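Local coordinates for uncharacterized protein YbaA (Shigella flexneri, PDB 2OKQ) that is of unknown function but forms a dimer of alpha+beta subunits and binds sodium ions, at residues Gly30-Val35 with Val90-Ile95; Met80-Glu85 with Arg129-Gly134. One frame throughout, in Å; residues are numbered along the deposited sequence. Where two conformers were deposited one is given.

Contact 1 (Gly30-Val35 with Val90-Ile95)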
ATOM      1  N   GLY A  30       4.984  -4.166   0.499  1.00 13.80           N
ATOM      2  CA  GLY A  30       4.511  -2.775   0.327  1.00 14.44           C
ATOM      3  C   GLY A  30       5.580  -1.918  -0.314  1.00 15.47           C
ATOM      4  O   GLY A  30       6.784  -2.107  -0.036  1.00 14.24           O
ATOM      5  N   PHE A  31       5.161  -0.990  -1.185  1.00 15.67           N
ATOM      6  CA  PHE A  31       6.100  -0.107  -1.895  1.00 15.63           C
ATOM      7  C   PHE A  31       5.517   1.300  -1.823  1.00 16.88           C
ATOM      8  O   PHE A  31       4.301   1.475  -1.962  1.00 17.49           O
ATOM      9  CB  PHE A  31       6.262  -0.444  -3.392  1.00 15.28           C
ATOM     10  CG  PHE A  31       6.683  -1.866  -3.711  1.00 17.69           C
ATOM     11  CD1 PHE A  31       7.969  -2.139  -4.156  1.00 19.36           C
ATOM     12  CD2 PHE A  31       5.767  -2.918  -3.647  1.00 20.00           C
ATOM     13  CE1 PHE A  31       8.348  -3.455  -4.524  1.00 21.57           C
ATOM     14  CE2 PHE A  31       6.143  -4.225  -3.990  1.00 18.74           C
ATOM     15  CZ  PHE A  31       7.445  -4.489  -4.414  1.00 19.82           C
ATOM     16  N   VAL A  32       6.367   2.287  -1.568  1.00 15.95           N
ATOM     17  CA  VAL A  32       5.996   3.697  -1.772  1.00 16.45           C
ATOM     18  C   VAL A  32       7.086   4.273  -2.652  1.00 16.30           C
ATOM     19  O   VAL A  32       8.272   4.115  -2.361  1.00 16.40           O
ATOM     20  CB  VAL A  32       5.856   4.490  -0.472  1.00 16.20           C
ATOM     21  CG1 VAL A  32       5.232   5.902  -0.746  1.00 18.17           C
ATOM     22  CG2 VAL A  32       4.981   3.744   0.534  1.00 18.96           C
ATOM     23  N   VAL A  33       6.657   4.967  -3.707  0.60 17.11           N
ATOM     24  CA  VAL A  33       7.530   5.381  -4.792  0.60 18.69           C
ATOM     25  C   VAL A  33       7.287   6.870  -5.085  0.60 19.45           C
ATOM     26  O   VAL A  33       6.150   7.330  -5.006  0.60 18.24           O
ATOM     27  CB  VAL A  33       7.190   4.557  -6.070  0.60 19.22           C
ATOM     28  CG1 VAL A  33       8.265   4.696  -7.111  0.60 18.23           C
ATOM     29  CG2 VAL A  33       6.996   3.068  -5.738  0.60 19.93           C
ATOM     30  N   ALA A  34       8.351   7.616  -5.400  1.00 20.99           N
ATOM     31  CA  ALA A  34       8.187   8.957  -5.987  1.00 22.47           C
ATOM     32  C   ALA A  34       8.359   8.803  -7.510  1.00 23.71           C
ATOM     33  O   ALA A  34       9.335   8.206  -7.978  1.00 24.59           O
ATOM     34  CB  ALA A  34       9.215   9.914  -5.408  1.00 22.90           C
ATOM     35  N   VAL A  35       7.381   9.263  -8.277  1.00 25.04           N
ATOM     36  CA  VAL A  35       7.404   9.102  -9.721  1.00 27.54           C
ATOM     37  C   VAL A  35       7.191  10.488 -10.355  1.00 29.03           C
ATOM     38  O   VAL A  35       6.293  11.212  -9.943  1.00 28.50           O
ATOM     39  CB  VAL A  35       6.280   8.131 -10.199  1.00 27.71           C
ATOM     40  CG1 VAL A  35       6.263   7.998 -11.701  1.00 29.28           C
ATOM     41  CG2 VAL A  35       6.432   6.742  -9.552  1.00 28.18           C
ATOM     42  N   VAL A  90       3.499  10.807  -5.447  1.00 20.93           N
ATOM     43  CA  VAL A  90       3.700   9.594  -4.635  1.00 18.53           C
ATOM     44  C   VAL A  90       2.815   8.472  -5.145  1.00 17.97           C
ATOM     45  O   VAL A  90       1.641   8.688  -5.440  1.00 16.69           O
ATOM     46  CB  VAL A  90       3.391   9.855  -3.150  1.00 19.08           C
ATOM     47  CG1 VAL A  90       3.551   8.556  -2.336  1.00 19.38           C
ATOM     48  CG2 VAL A  90       4.350  10.927  -2.596  1.00 16.89           C
ATOM     49  N   VAL A  91       3.400   7.273  -5.286  1.00 16.44           N
ATOM     50  CA  VAL A  91       2.628   6.086  -5.616  1.00 17.06           C
ATOM     51  C   VAL A  91       2.643   5.168  -4.387  1.00 16.66           C
ATOM     52  O   VAL A  91       3.684   4.989  -3.786  1.00 16.35           O
ATOM     53  CB  VAL A  91       3.219   5.380  -6.871  1.00 18.34           C
ATOM     54  CG1 VAL A  91       2.566   4.026  -7.120  1.00 21.11           C
ATOM     55  CG2 VAL A  91       3.062   6.255  -8.080  1.00 20.36           C
ATOM     56  N   PHE A  92       1.475   4.606  -4.048  1.00 16.04           N
ATOM     57  CA  PHE A  92       1.292   3.674  -2.937  1.00 15.01           C
ATOM     58  C   PHE A  92       0.910   2.380  -3.618  1.00 14.61           C
ATOM     59  O   PHE A  92      -0.060   2.345  -4.372  1.00 14.59           O
ATOM     60  CB  PHE A  92       0.146   4.151  -2.021  1.00 15.52           C
ATOM     61  CG  PHE A  92      -0.117   3.270  -0.829  1.00 13.44           C
ATOM     62  CD1 PHE A  92       0.585   3.452   0.364  1.00 12.90           C
ATOM     63  CD2 PHE A  92      -1.115   2.291  -0.872  1.00 15.84           C
ATOM     64  CE1 PHE A  92       0.326   2.638   1.482  1.00 15.30           C
ATOM     65  CE2 PHE A  92      -1.388   1.471   0.244  1.00 15.45           C
ATOM     66  CZ  PHE A  92      -0.681   1.655   1.431  1.00 14.47           C
ATOM     67  N   SER A  93       1.699   1.324  -3.406  1.00 14.39           N
ATOM     68  CA  SER A  93       1.507   0.066  -4.117  0.60 14.08           C
ATOM     69  C   SER A  93       1.801  -1.130  -3.219  1.00 14.28           C
ATOM     70  O   SER A  93       2.544  -1.011  -2.233  1.00 14.33           O
ATOM     71  CB  SER A  93       2.450  -0.002  -5.325  0.60 15.02           C
ATOM     72  OG  SER A  93       2.208   1.048  -6.245  0.30 12.54           O
ATOM     73  N   TRP A  94       1.249  -2.282  -3.594  1.00 12.81           N
ATOM     74  CA  TRP A  94       1.532  -3.493  -2.860  1.00 12.46           C
ATOM     75  C   TRP A  94       1.270  -4.717  -3.720  1.00 13.02           C
ATOM     76  O   TRP A  94       0.598  -4.649  -4.775  1.00 14.34           O
ATOM     77  CB  TRP A  94       0.726  -3.572  -1.565  1.00 11.60           C
ATOM     78  CG  TRP A  94      -0.737  -3.859  -1.754  1.00 11.53           C
ATOM     79  CD1 TRP A  94      -1.329  -5.087  -1.782  1.00 11.97           C
ATOM     80  CD2 TRP A  94      -1.789  -2.898  -1.909  1.00 12.27           C
ATOM     81  NE1 TRP A  94      -2.678  -4.954  -1.980  1.00 14.33           N
ATOM     82  CE2 TRP A  94      -2.990  -3.616  -2.036  1.00 12.16           C
ATOM     83  CE3 TRP A  94      -1.829  -1.491  -1.941  1.00 13.35           C
ATOM     84  CZ2 TRP A  94      -4.244  -2.982  -2.214  1.00 12.40           C
ATOM     85  CZ3 TRP A  94      -3.091  -0.854  -2.121  1.00 12.27           C
ATOM     86  CH2 TRP A  94      -4.268  -1.605  -2.245  1.00 13.19           C
ATOM     87  N   ILE A  95       1.835  -5.826  -3.259  1.00 13.36           N
ATOM     88  CA  ILE A  95       1.614  -7.127  -3.896  1.00 14.01           C
ATOM     89  C   ILE A  95       1.229  -8.112  -2.794  1.00 14.34           C
ATOM     90  O   ILE A  95       1.909  -8.197  -1.766  1.00 15.39           O
ATOM     91  CB  ILE A  95       2.885  -7.584  -4.630  1.00 13.76           C
ATOM     92  CG1 ILE A  95       3.345  -6.538  -5.660  1.00 16.31           C
ATOM     93  CG2 ILE A  95       2.649  -8.982  -5.264  1.00 14.68           C
ATOM     94  CD1 ILE A  95       4.644  -6.856  -6.326  1.00 16.16           C
TER

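Contact 2 (Met80-Glu85 with Arg129-Gly134)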
ATOM      1  N   MET A  80       7.547  13.301   2.200  1.00 20.50           N
ATOM      2  CA  MET A  80       8.806  13.276   2.958  1.00 22.10           C
ATOM      3  C   MET A  80       9.385  11.869   2.991  1.00 22.57           C
ATOM      4  O   MET A  80      10.621  11.692   2.940  1.00 21.81           O
ATOM      5  CB  MET A  80       8.629  13.822   4.375  0.70 22.85           C
ATOM      6  CG  MET A  80       8.245  15.305   4.434  0.70 25.49           C
ATOM      7  SD  MET A  80       7.820  15.885   6.086  0.70 33.17           S
ATOM      8  CE  MET A  80       9.449  16.119   6.792  0.70 34.40           C
ATOM      9  N   ALA A  81       8.488  10.879   3.051  1.00 20.59           N
ATOM     10  CA  ALA A  81       8.876   9.466   3.122  1.00 20.62           C
ATOM     11  C   ALA A  81       9.704   8.996   1.925  1.00 21.07           C
ATOM     12  O   ALA A  81      10.553   8.093   2.065  1.00 22.84           O
ATOM     13  CB  ALA A  81       7.614   8.596   3.264  1.00 19.38           C
ATOM     14  N   VAL A  82       9.440   9.540   0.742  1.00 20.41           N
ATOM     15  CA  VAL A  82      10.213   9.183  -0.459  1.00 21.58           C
ATOM     16  C   VAL A  82      11.023  10.383  -1.013  1.00 22.56           C
ATOM     17  O   VAL A  82      11.436  10.396  -2.194  1.00 22.99           O
ATOM     18  CB  VAL A  82       9.337   8.571  -1.562  1.00 22.44           C
ATOM     19  CG1 VAL A  82       8.743   7.203  -1.080  1.00 20.35           C
ATOM     20  CG2 VAL A  82       8.216   9.531  -1.970  1.00 24.39           C
ATOM     21  N   LYS A  83      11.207  11.371  -0.152  1.00 23.97           N
ATOM     22  CA  LYS A  83      11.926  12.623  -0.486  1.00 26.08           C
ATOM     23  C   LYS A  83      11.535  13.096  -1.883  1.00 26.25           C
ATOM     24  O   LYS A  83      12.378  13.309  -2.764  1.00 27.02           O
ATOM     25  CB  LYS A  83      13.439  12.444  -0.329  1.00 25.41           C
ATOM     26  CG  LYS A  83      13.832  12.056   1.079  1.00 27.98           C
ATOM     27  CD  LYS A  83      15.320  11.842   1.259  1.00 32.35           C
ATOM     28  CE  LYS A  83      15.650  11.708   2.749  1.00 35.58           C
ATOM     29  NZ  LYS A  83      17.050  11.237   3.016  1.00 37.18           N
ATOM     30  N   ALA A  84      10.221  13.228  -2.068  1.00 26.95           N
ATOM     31  CA  ALA A  84       9.627  13.539  -3.347  1.00 27.26           C
ATOM     32  C   ALA A  84      10.065  14.919  -3.796  1.00 28.41           C
ATOM     33  O   ALA A  84      10.087  15.850  -2.989  1.00 29.05           O
ATOM     34  CB  ALA A  84       8.112  13.487  -3.247  1.00 26.31           C
ATOM     35  N   GLU A  85      10.403  15.042  -5.074  1.00 30.04           N
ATOM     36  CA  GLU A  85      10.756  16.347  -5.641  1.00 32.51           C
ATOM     37  C   GLU A  85       9.559  17.019  -6.303  1.00 32.42           C
ATOM     38  O   GLU A  85       8.552  16.377  -6.588  1.00 30.54           O
ATOM     39  CB  GLU A  85      11.944  16.221  -6.590  1.00 33.60           C
ATOM     40  CG  GLU A  85      13.267  16.283  -5.848  1.00 38.89           C
ATOM     41  CD  GLU A  85      14.369  15.498  -6.513  1.00 45.15           C
ATOM     42  OE1 GLU A  85      14.424  15.448  -7.769  1.00 49.56           O
ATOM     43  OE2 GLU A  85      15.196  14.930  -5.768  1.00 47.76           O
ATOM     44  N   ARG A 129      15.101   6.113  -3.901  1.00 28.18           N
ATOM     45  CA  ARG A 129      14.153   6.751  -3.009  1.00 26.89           C
ATOM     46  C   ARG A 129      12.888   5.916  -2.761  1.00 26.02           C
ATOM     47  O   ARG A 129      12.119   6.231  -1.866  1.00 26.04           O
ATOM     48  CB  ARG A 129      13.834   8.166  -3.497  1.00 26.49           C
ATOM     49  CG  ARG A 129      14.973   9.117  -3.139  1.00 27.34           C
ATOM     50  CD  ARG A 129      14.722  10.537  -3.610  1.00 26.02           C
ATOM     51  NE  ARG A 129      14.669  10.637  -5.062  1.00 29.57           N
ATOM     52  CZ  ARG A 129      13.615  11.064  -5.747  1.00 29.09           C
ATOM     53  NH1 ARG A 129      12.492  11.396  -5.112  1.00 30.99           N
ATOM     54  NH2 ARG A 129      13.675  11.134  -7.067  1.00 29.67           N
ATOM     55  N   MET A 130      12.710   4.845  -3.531  1.00 24.60           N
ATOM     56  CA  MET A 130      11.646   3.862  -3.276  1.00 23.23           C
ATOM     57  C   MET A 130      11.793   3.314  -1.849  1.00 22.37           C
ATOM     58  O   MET A 130      12.913   3.040  -1.399  1.00 22.96           O
ATOM     59  CB  MET A 130      11.729   2.728  -4.306  0.50 23.41           C
ATOM     60  CG  MET A 130      10.682   1.604  -4.161  0.50 23.54           C
ATOM     61  SD  MET A 130      10.846   0.301  -5.411  0.50 22.18           S
ATOM     62  CE  MET A 130      12.412  -0.427  -4.906  0.50 22.27           C
ATOM     63  N   ILE A 131      10.690   3.157  -1.124  1.00 19.85           N
ATOM     64  CA  ILE A 131      10.756   2.430   0.145  1.00 18.10           C
ATOM     65  C   ILE A 131       9.983   1.121  -0.036  1.00 18.26           C
ATOM     66  O   ILE A 131       9.045   1.065  -0.823  1.00 16.26           O
ATOM     67  CB  ILE A 131      10.265   3.240   1.351  1.00 19.67           C
ATOM     68  CG1 ILE A 131       8.775   3.621   1.224  1.00 19.00           C
ATOM     69  CG2 ILE A 131      11.144   4.495   1.527  1.00 18.41           C
ATOM     70  CD1 ILE A 131       8.243   4.442   2.443  1.00 23.03           C
ATOM     71  N   TYR A 132      10.416   0.077   0.672  1.00 16.93           N
ATOM     72  CA  TYR A 132       9.927  -1.282   0.387  1.00 16.56           C
ATOM     73  C   TYR A 132      10.044  -2.121   1.634  1.00 15.64           C
ATOM     74  O   TYR A 132      10.989  -1.958   2.395  1.00 15.56           O
ATOM     75  CB  TYR A 132      10.797  -1.930  -0.697  1.00 17.82           C
ATOM     76  CG  TYR A 132      10.623  -3.435  -0.776  1.00 18.53           C
ATOM     77  CD1 TYR A 132       9.494  -3.988  -1.384  1.00 16.71           C
ATOM     78  CD2 TYR A 132      11.582  -4.303  -0.229  1.00 19.76           C
ATOM     79  CE1 TYR A 132       9.321  -5.383  -1.466  1.00 19.80           C
ATOM     80  CE2 TYR A 132      11.417  -5.695  -0.296  1.00 18.19           C
ATOM     81  CZ  TYR A 132      10.293  -6.221  -0.919  1.00 19.49           C
ATOM     82  OH  TYR A 132      10.114  -7.582  -0.998  1.00 18.17           O
ATOM     83  N   GLY A 133       9.108  -3.046   1.829  1.00 14.87           N
ATOM     84  CA  GLY A 133       9.254  -4.021   2.907  1.00 14.36           C
ATOM     85  C   GLY A 133       8.225  -5.114   2.792  1.00 13.87           C
ATOM     86  O   GLY A 133       7.228  -4.966   2.069  1.00 14.48           O
ATOM     87  N   GLY A 134       8.502  -6.227   3.458  1.00 13.76           N
ATOM     88  CA  GLY A 134       7.545  -7.323   3.581  1.00 13.41           C
ATOM     89  C   GLY A 134       6.835  -7.222   4.915  1.00 12.69           C
ATOM     90  O   GLY A 134       7.474  -6.968   5.984  1.00 14.46           O
TER

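Contact 1 (Gly30-Val35 with Val90-Ile95)
Val91 packs against two valines of the neighbouring strand: its CB lies 4.1 Å from Val33 CB, and its CG2 meets Val35 CG2 at 3.7 Å. Val33 and Val91 point to the face covered by helix 40-56, and Tyr43 of that helix touches all three valines. On the other face Val32 CG1 and Val90 CG1 approach to 3.5 Å, a closer methyl contact; both branches stand anti to their own backbone N. Val32 CG2 leans more loosely on the Phe92 ring. Further along the first face, Phe31 turns its ring toward the end of the neighbouring strand, with CG beside the backbone N (chi1 -56°), and CE2 rests 3.8 Å from Ile95 CD1.

The short strand axes are antiparallel within the usual twist, at 158°. In chain order the sheet strands 27-36, 61-67, 88-97 and 131-140 lie 2-3-1-4 across the sheet, with helices 40-56 and 100-111 in the two crossovers: the ferredoxin-like topology, in which 27-36 and 88-97 are the central pair. Phe92 and Trp94, on the face opposite Tyr43, meet Phe92 and Trp94 of the second subunit, so this face belongs to the dimer interface.

The backbone supplies the polar layer. Val33 and Val91 form one hydrogen-bonded pair, with Val91 N to Val33 O at 2.8 Å (171° at the hydrogen) and Val33 N to Val91 O at 3.0 Å. Val91 O also receives a CA-H contact from Val32 CA at 3.3 Å. Phe31 and Ser93 form the second such pair, Phe31 N reaching Ser93 O at 2.8 Å. Polar side chains find partners beyond the pair: on the Phe31 face Ser93 OG bonds Glu64 OE1 of strand 61-67; on the dimer face Trp94 NE1 bonds Glu96 OE2.

Contact 2 (Met80-Glu85 with Arg129-Gly134)
Arg129 NH1 donates to Val82 O in a long hydrogen bond of 3.3 Å, bent to 149° at the hydrogen; the donor lies almost on the carbonyl line, while Val82 O sits a little out of the guanidinium plane. Lys83 O is 3.0 Å from the same NH1. The bend at chi3 (-65°) of Arg129 turns its head group back toward these two carbonyls. Both lie in the turn that follows helix 78-81, which ends in a Schellman motif: Lys83, with positive phi, has its N bonded to Met80 O, while Ala84 N reaches Arg79 O.

Glu85 OE2 hovers 4.2 Å from Arg129 CZ, over one guanidinium face, the two flat groups only 17° apart; no N-H points at it, leaving plain charge attraction. The firmer ionic partners are Glu88 at NH2 and Asp126 at NE.

Lys83 CB packs beside Arg129 CD at 4.0 Å. Inward, Val82 CB touches Arg129 O at 3.6 Å, and Ile131 CG2 comes within 3.7 Å of Ala81 O. Val82 CG1 and Ile131 CG1 are 4.3 Å apart, and Ala81 packs on Ala81 of the second subunit.

A buried arginine thus lies among backbone oxygens and three carboxylates, Glu85 the loose one; the acids and the two carbonyl oxygens near NH1 would probably stabilise its positive charge.

Contact 1 is core: it joins the two central strands of the sheet, its centre about 5 Å from that of the chain, and nearly all its touching residues are buried. Contact 2, its centre about 12 Å from that of the chain, is partly buried and lies where a helix end meets strand 131-140, outermost within the chain, though the sheet runs on into the second subunit. Regular backbone pairing and valine packing carry contact 1; an arginine among turn carbonyls, with a small apolar patch, carries contact 2. Strand 27-36 connects them: Gly30 N is 2.9 Å from Gly133 O and Val32 O 2.9 Å from Ile131 N, while Val82 CG1 packs on Val32 O.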